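Local coordinates for protein carboxypeptidase 1 (Deinococcus radiodurans str. R1, PDB 5GIV) that is a zinc metallocarboxypeptidase of the M32 family that probably releases amino acids one by one, with broad specificity, from the C-terminus of peptides, at residues Glu254-Pro257 / Thr258-Leu261; Pro441-Glu444 / Ala445-Ala448; Pro488-Lys491 / Tyr492-Lys496. One frame throughout, in Å; residues are numbered along the deposited sequence.

Contact 1 of 3, residues Glu254-Pro257 / Thr258-Leu261; sequences EQDP and TDAL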
loop_
_atom_site.group_PDB
_atom_site.type_symbol
_atom_site.label_atom_id
_atom_site.label_comp_id
_atom_site.label_asym_id
_atom_site.label_seq_id
_atom_site.Cartn_x
_atom_site.Cartn_y
_atom_site.Cartn_z
ATOM N N GLU A 254 25.038 -0.362 -3.312
ATOM C CA GLU A 254 26.139 -0.633 -2.399
ATOM C C GLU A 254 27.478 -0.212 -2.987
ATOM O O GLU A 254 28.419 0.046 -2.232
ATOM C CB GLU A 254 26.174 -2.115 -2.021
ATOM C CG GLU A 254 25.003 -2.540 -1.151
ATOM C CD GLU A 254 25.300 -3.764 -0.300
ATOM O OE1 GLU A 254 26.274 -4.492 -0.597
ATOM O OE2 GLU A 254 24.570 -3.971 0.696
ATOM N N GLN A 255 27.582 -0.103 -4.309
ATOM C CA GLN A 255 28.838 0.307 -4.922
ATOM C C GLN A 255 29.047 1.819 -4.921
ATOM O O GLN A 255 30.103 2.272 -5.360
ATOM C CB GLN A 255 28.927 -0.215 -6.360
ATOM C CG GLN A 255 27.908 0.381 -7.325
ATOM C CD GLN A 255 26.572 -0.367 -7.384
ATOM O OE1 GLN A 255 26.128 -0.989 -6.406
ATOM N NE2 GLN A 255 25.918 -0.299 -8.553
ATOM N N ASP A 256 28.090 2.609 -4.440
ATOM C CA ASP A 256 28.256 4.058 -4.339
ATOM C C ASP A 256 27.213 4.643 -3.390
ATOM O O ASP A 256 26.036 4.758 -3.745
ATOM C CB ASP A 256 28.172 4.724 -5.716
ATOM C CG ASP A 256 28.317 6.247 -5.645
ATOM O OD1 ASP A 256 28.620 6.799 -4.565
ATOM O OD2 ASP A 256 28.179 6.898 -6.697
ATOM N N PRO A 257 27.617 5.024 -2.174
ATOM C CA PRO A 257 26.645 5.453 -1.164
ATOM C C PRO A 257 26.092 6.855 -1.373
ATOM O O PRO A 257 25.096 7.201 -0.720
ATOM C CB PRO A 257 27.445 5.362 0.140
ATOM C CG PRO A 257 28.842 5.642 -0.279
ATOM C CD PRO A 257 28.992 5.028 -1.653
ATOM N N THR A 258 26.679 7.662 -2.264
ATOM C CA THR A 258 26.129 8.993 -2.503
ATOM C C THR A 258 24.771 8.928 -3.191
ATOM O O THR A 258 23.960 9.842 -3.022
ATOM C CB THR A 258 27.093 9.839 -3.344
ATOM O OG1 THR A 258 27.208 9.283 -4.658
ATOM C CG2 THR A 258 28.468 9.906 -2.699
ATOM N N ASP A 259 24.487 7.858 -3.939
ATOM C CA ASP A 259 23.210 7.757 -4.644
ATOM C C ASP A 259 22.032 7.716 -3.672
ATOM O O ASP A 259 21.130 8.558 -3.733
ATOM C CB ASP A 259 23.199 6.520 -5.539
ATOM C CG ASP A 259 23.724 6.801 -6.932
ATOM O OD1 ASP A 259 24.832 7.386 -7.060
ATOM O OD2 ASP A 259 23.013 6.440 -7.903
ATOM N N ALA A 260 22.012 6.720 -2.780
ATOM C CA ALA A 260 20.909 6.600 -1.833
ATOM C C ALA A 260 20.810 7.831 -0.942
ATOM O O ALA A 260 19.720 8.375 -0.731
ATOM C CB ALA A 260 21.080 5.339 -0.985
ATOM N N LEU A 261 21.944 8.295 -0.419
ATOM C CA LEU A 261 21.899 9.424 0.503
ATOM C C LEU A 261 21.233 10.636 -0.143
ATOM O O LEU A 261 20.307 11.230 0.427
ATOM C CB LEU A 261 23.305 9.771 0.991
ATOM C CG LEU A 261 23.327 11.037 1.842
ATOM C CD1 LEU A 261 22.339 10.872 2.977
ATOM C CD2 LEU A 261 24.731 11.302 2.392
HETATM O O HOH W 1 23.422 4.244 -2.741
#

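Contact 2 of 3, residues Pro441-Glu444 / Ala445-Ala448; sequences PGLE and ADFA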
loop_
_atom_site.group_PDB
_atom_site.type_symbol
_atom_site.label_atom_id
_atom_site.label_comp_id
_atom_site.label_asym_id
_atom_site.label_seq_id
_atom_site.Cartn_x
_atom_site.Cartn_y
_atom_site.Cartn_z
ATOM N N PRO A 441 20.862 34.775 10.864
ATOM C CA PRO A 441 22.327 34.802 10.721
ATOM C C PRO A 441 23.024 33.689 11.488
ATOM O O PRO A 441 22.957 33.630 12.720
ATOM C CB PRO A 441 22.712 36.181 11.270
ATOM C CG PRO A 441 21.576 36.567 12.158
ATOM C CD PRO A 441 20.347 35.986 11.524
ATOM N N GLY A 442 23.584 32.727 10.772
ATOM C CA GLY A 442 24.389 31.726 11.435
ATOM C C GLY A 442 23.786 30.352 11.293
ATOM O O GLY A 442 23.944 29.509 12.181
ATOM N N LEU A 443 23.073 30.121 10.189
ATOM C CA LEU A 443 22.450 28.818 9.982
ATOM C C LEU A 443 23.490 27.708 9.936
ATOM O O LEU A 443 23.306 26.654 10.553
ATOM C CB LEU A 443 21.629 28.825 8.694
ATOM C CG LEU A 443 20.278 29.517 8.771
ATOM C CD1 LEU A 443 19.587 29.424 7.420
ATOM C CD2 LEU A 443 19.445 28.893 9.875
ATOM N N GLU A 444 24.603 27.935 9.234
ATOM C CA GLU A 444 25.613 26.889 9.118
ATOM C C GLU A 444 26.079 26.405 10.484
ATOM O O GLU A 444 26.283 25.205 10.687
ATOM C CB GLU A 444 26.798 27.385 8.290
ATOM C CG GLU A 444 26.454 27.744 6.860
ATOM C CD GLU A 444 27.664 28.236 6.100
ATOM O OE1 GLU A 444 28.764 28.258 6.701
ATOM O OE2 GLU A 444 27.526 28.588 4.907
ATOM N N ALA A 445 26.232 27.317 11.442
ATOM C CA ALA A 445 26.633 26.896 12.778
ATOM C C ALA A 445 25.584 25.982 13.399
ATOM O O ALA A 445 25.923 25.032 14.115
ATOM C CB ALA A 445 26.885 28.118 13.663
ATOM N N ASP A 446 24.302 26.248 13.124
ATOM C CA ASP A 446 23.248 25.352 13.582
ATOM C C ASP A 446 23.415 23.963 12.982
ATOM O O ASP A 446 23.239 22.952 13.675
ATOM C CB ASP A 446 21.872 25.913 13.210
ATOM C CG ASP A 446 21.581 27.252 13.862
ATOM O OD1 ASP A 446 22.350 27.674 14.755
ATOM O OD2 ASP A 446 20.560 27.874 13.498
ATOM N N PHE A 447 23.741 23.893 11.686
ATOM C CA PHE A 447 23.805 22.606 10.997
ATOM C C PHE A 447 24.856 21.699 11.620
ATOM O O PHE A 447 24.636 20.487 11.763
ATOM C CB PHE A 447 24.105 22.813 9.512
ATOM C CG PHE A 447 23.082 23.650 8.786
ATOM C CD1 PHE A 447 21.827 23.875 9.332
ATOM C CD2 PHE A 447 23.378 24.207 7.553
ATOM C CE1 PHE A 447 20.890 24.639 8.662
ATOM C CE2 PHE A 447 22.454 24.977 6.883
ATOM C CZ PHE A 447 21.205 25.190 7.433
ATOM N N ALA A 448 26.004 22.267 12.007
ATOM C CA ALA A 448 27.056 21.473 12.630
ATOM C C ALA A 448 26.581 20.832 13.920
ATOM O O ALA A 448 27.179 19.850 14.369
ATOM C CB ALA A 448 28.287 22.338 12.891
#

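Contact 3 of 3, residues Pro488-Lys491 / Tyr492-Lys496; sequences PYLK and YLRGK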
loop_
_atom_site.group_PDB
_atom_site.type_symbol
_atom_site.label_atom_id
_atom_site.label_comp_id
_atom_site.label_asym_id
_atom_site.label_seq_id
_atom_site.Cartn_x
_atom_site.Cartn_y
_atom_site.Cartn_z
ATOM N N PRO A 488 21.202 34.883 -6.817
ATOM C CA PRO A 488 21.645 34.106 -5.645
ATOM C C PRO A 488 22.175 32.737 -6.024
ATOM O O PRO A 488 23.143 32.252 -5.421
ATOM C CB PRO A 488 20.375 34.026 -4.781
ATOM C CG PRO A 488 19.536 35.195 -5.233
ATOM C CD PRO A 488 19.808 35.341 -6.696
ATOM N N TYR A 489 21.562 32.114 -7.033
ATOM C CA TYR A 489 21.999 30.806 -7.507
ATOM C C TYR A 489 23.412 30.859 -8.070
ATOM O O TYR A 489 24.264 30.046 -7.701
ATOM C CB TYR A 489 21.007 30.293 -8.554
ATOM C CG TYR A 489 21.306 28.934 -9.150
ATOM C CD1 TYR A 489 21.444 27.808 -8.341
ATOM C CD2 TYR A 489 21.364 28.758 -10.533
ATOM C CE1 TYR A 489 21.690 26.559 -8.890
ATOM C CE2 TYR A 489 21.603 27.515 -11.092
ATOM C CZ TYR A 489 21.760 26.416 -10.266
ATOM O OH TYR A 489 21.987 25.179 -10.814
ATOM N N LEU A 490 23.684 31.812 -8.966
ATOM C CA LEU A 490 25.011 31.880 -9.569
ATOM C C LEU A 490 26.058 32.292 -8.549
ATOM O O LEU A 490 27.197 31.811 -8.590
ATOM C CB LEU A 490 25.009 32.835 -10.759
ATOM C CG LEU A 490 24.093 32.413 -11.913
ATOM C CD1 LEU A 490 24.149 33.424 -13.046
ATOM C CD2 LEU A 490 24.434 30.991 -12.410
ATOM N N LYS A 491 25.693 33.166 -7.614
ATOM C CA LYS A 491 26.640 33.542 -6.573
ATOM C C LYS A 491 27.014 32.342 -5.713
ATOM O O LYS A 491 28.187 32.150 -5.376
ATOM C CB LYS A 491 26.050 34.637 -5.689
ATOM C CG LYS A 491 27.009 35.049 -4.592
ATOM C CD LYS A 491 26.433 36.095 -3.656
ATOM C CE LYS A 491 27.419 36.330 -2.510
ATOM N NZ LYS A 491 26.864 37.141 -1.380
ATOM N N TYR A 492 26.025 31.507 -5.375
ATOM C CA TYR A 492 26.272 30.339 -4.537
ATOM C C TYR A 492 27.222 29.358 -5.215
ATOM O O TYR A 492 28.167 28.868 -4.592
ATOM C CB TYR A 492 24.942 29.664 -4.179
ATOM C CG TYR A 492 25.043 28.166 -3.961
ATOM C CD1 TYR A 492 25.709 27.653 -2.859
ATOM C CD2 TYR A 492 24.449 27.271 -4.845
ATOM C CE1 TYR A 492 25.803 26.304 -2.647
ATOM C CE2 TYR A 492 24.536 25.907 -4.643
ATOM C CZ TYR A 492 25.219 25.428 -3.539
ATOM O OH TYR A 492 25.332 24.075 -3.320
ATOM N N LEU A 493 26.984 29.053 -6.492
ATOM C CA LEU A 493 27.813 28.071 -7.184
ATOM C C LEU A 493 29.223 28.605 -7.409
ATOM O O LEU A 493 30.217 27.925 -7.108
ATOM C CB LEU A 493 27.158 27.691 -8.509
ATOM C CG LEU A 493 25.852 26.907 -8.423
ATOM C CD1 LEU A 493 25.259 26.758 -9.813
ATOM C CD2 LEU A 493 26.091 25.547 -7.783
ATOM N N ARG A 494 29.327 29.844 -7.905
ATOM C CA ARG A 494 30.640 30.443 -8.122
ATOM C C ARG A 494 31.449 30.442 -6.831
ATOM O O ARG A 494 32.638 30.095 -6.831
ATOM C CB ARG A 494 30.470 31.867 -8.646
ATOM C CG ARG A 494 30.023 31.946 -10.093
ATOM C CD ARG A 494 29.747 33.383 -10.518
ATOM N NE ARG A 494 29.577 33.499 -11.966
ATOM C CZ ARG A 494 28.766 34.375 -12.563
ATOM N NH1 ARG A 494 28.035 35.220 -11.839
ATOM N NH2 ARG A 494 28.685 34.405 -13.888
ATOM N N GLY A 495 30.811 30.784 -5.714
ATOM C CA GLY A 495 31.517 30.776 -4.444
ATOM C C GLY A 495 31.901 29.376 -4.001
ATOM O O GLY A 495 33.028 29.136 -3.559
ATOM N N LYS A 496 30.961 28.434 -4.097
ATOM C CA LYS A 496 31.228 27.086 -3.607
ATOM C C LYS A 496 32.301 26.391 -4.438
ATOM O O LYS A 496 33.272 25.850 -3.893
ATOM C CB LYS A 496 29.935 26.270 -3.609
ATOM C CG LYS A 496 30.129 24.808 -3.233
ATOM C CD LYS A 496 28.808 24.049 -3.329
ATOM C CE LYS A 496 29.002 22.598 -2.945
ATOM N NZ LYS A 496 27.736 21.844 -2.987
#

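Contact 1 of 3, residues Glu254-Pro257 / Thr258-Leu261
The N-cap of the helix that carries the zinc-binding HExxH motif is built here, where Asp-256 folds its carboxylate back over the first turn and meets Thr-258. OD1 of Asp-256 accepts from two donors of that one residue: the hydroxyl OG1 of Thr-258 at 2.9 Å and the backbone N of Thr-258 at 3.1 Å. Both reach OD1 from the same face of the carboxylate, the amide about 52° out of its plane. A chi1 of 179° points the carboxylate of Asp-256 away from its own N and round to the start of the helix. With an alanine here, the amide of Thr-258 would probably lose its capping acceptor and the hydroxyl would be freer to turn. Thr-258 suits its place because its chi1 of 66° brings the hydroxyl round to the side of the residue's own N-H, so that both can reach OD1. Pro-257 fits between them, since a first helical turn needs no N-H from it; its O takes a weak bond from Leu-261 N. A water lies 2.8 Å from both Asp-256 O and Ala-260 N, accepting from the amide and bridging the turn. The second carboxylate, Asp-259, brings OD1 within 3.4 Å of Asp-256 OD2, a like-charged approach probably eased by the salt bridge from Lys-253 to Asp-259 OD2. Two acidic side chains at this end would be expected to interact favourably with the helix dipole, so the cap pairs negative charge with the amides that begin the helix bearing His-266 and His-270.

Contact 2 of 3, residues Pro441-Glu444 / Ala445-Ala448
Backbone carbonyls of Gly-442, Leu-443 and Glu-444 turn toward the amides of residues 445-448, winding the short helix 443-448, with Gly-442 as its N-cap. Phe-447 N donates to Leu-443 O at 3.0 Å and Ala-448 N to Glu-444 O at 3.2 Å, whereas Gly-442 O receives only weak bonds from the amides of Ala-445 and Asp-446. Glycine suits the cap because its positive phi of 117° would press a side chain against the preceding carbonyl oxygen. One turn on, the ring of Phe-447 folds back over the chain: chi1 of -60° sets CG beside its backbone N, and Leu-443 O lies 3.3 Å above one face, toward the rim. CZ of the same ring touches Leu-443 CB at 3.9 Å. Both residues are buried and apolar, as befits the helix face that packs on Leu-455 of helix 453-464; Phe-447 also meets the ring of Phe-452. Asp-446, likewise buried, has its charge answered by a salt bridge from OD2 to Arg-454, which also bonds Pro-441 O. Crossing it at a slant, the Leu-443 side chain brings CD2 3.9 Å from Asp-446 OD2.

Contact 3 of 3, residues Pro488-Lys491 / Tyr492-Lys496
Arg-494 N donates to Leu-490 O at 3.0 Å in a nearly straight bond (164° at the hydrogen), one of the regular i to i+4 bonds that hold helix 487-501; Gly-495 N to Lys-491 O has the same length of 3.0 Å. On the buried side Leu-493 lays its methyl CD1 over a face of the Tyr-489 ring, a CH-pi contact 3.8 Å from the centroid and 24° off the normal. The ring is brought there by CG standing anti to the backbone N of Tyr-489 (chi1 -180°). Leucine and tyrosine suit this side, which packs on helix 169-193, while the Tyr-489 hydroxyl finds Asn-358. Within residues 492-496, Lys-496 stretches a fully extended chain so that NZ donates to Tyr-492 OH at 3.3 Å. Glu-354 takes part with both, in a hydrogen bond with that hydroxyl and a salt bridge with the ammonium, so tyrosine and lysine together tie the C-terminal helix to this acidic residue. At the exposed flank, Arg-494 runs extended from CG to NE and folds its guanidinium back along the helix, one face over Leu-490, with NH1 4.0 Å from CB of that leucine.

How the contacts relate
The three contacts follow one another along the chain, each within a few consecutive residues, and none touches another. Contact 1 opens helix 257-275; contacts 2 and 3 belong to the later helices 443-448 and 487-501, on the same side of the chain's centre. These two are about 18 Å apart between centres, with nearest atoms about 8 Å apart, whereas contact 1 lies about 26 Å from each, centre to centre. Helix 310-323 receives side chains from both contact 1 and contact 2, bridging them indirectly. Contact 1 thus starts the helix that holds the zinc ligands His-266 and His-270, while contacts 2 and 3 are structural packing: contact 2 lies away from the annotated sites, and the Tyr-489 side chain, about 13 Å from the zinc ion, is no ligand.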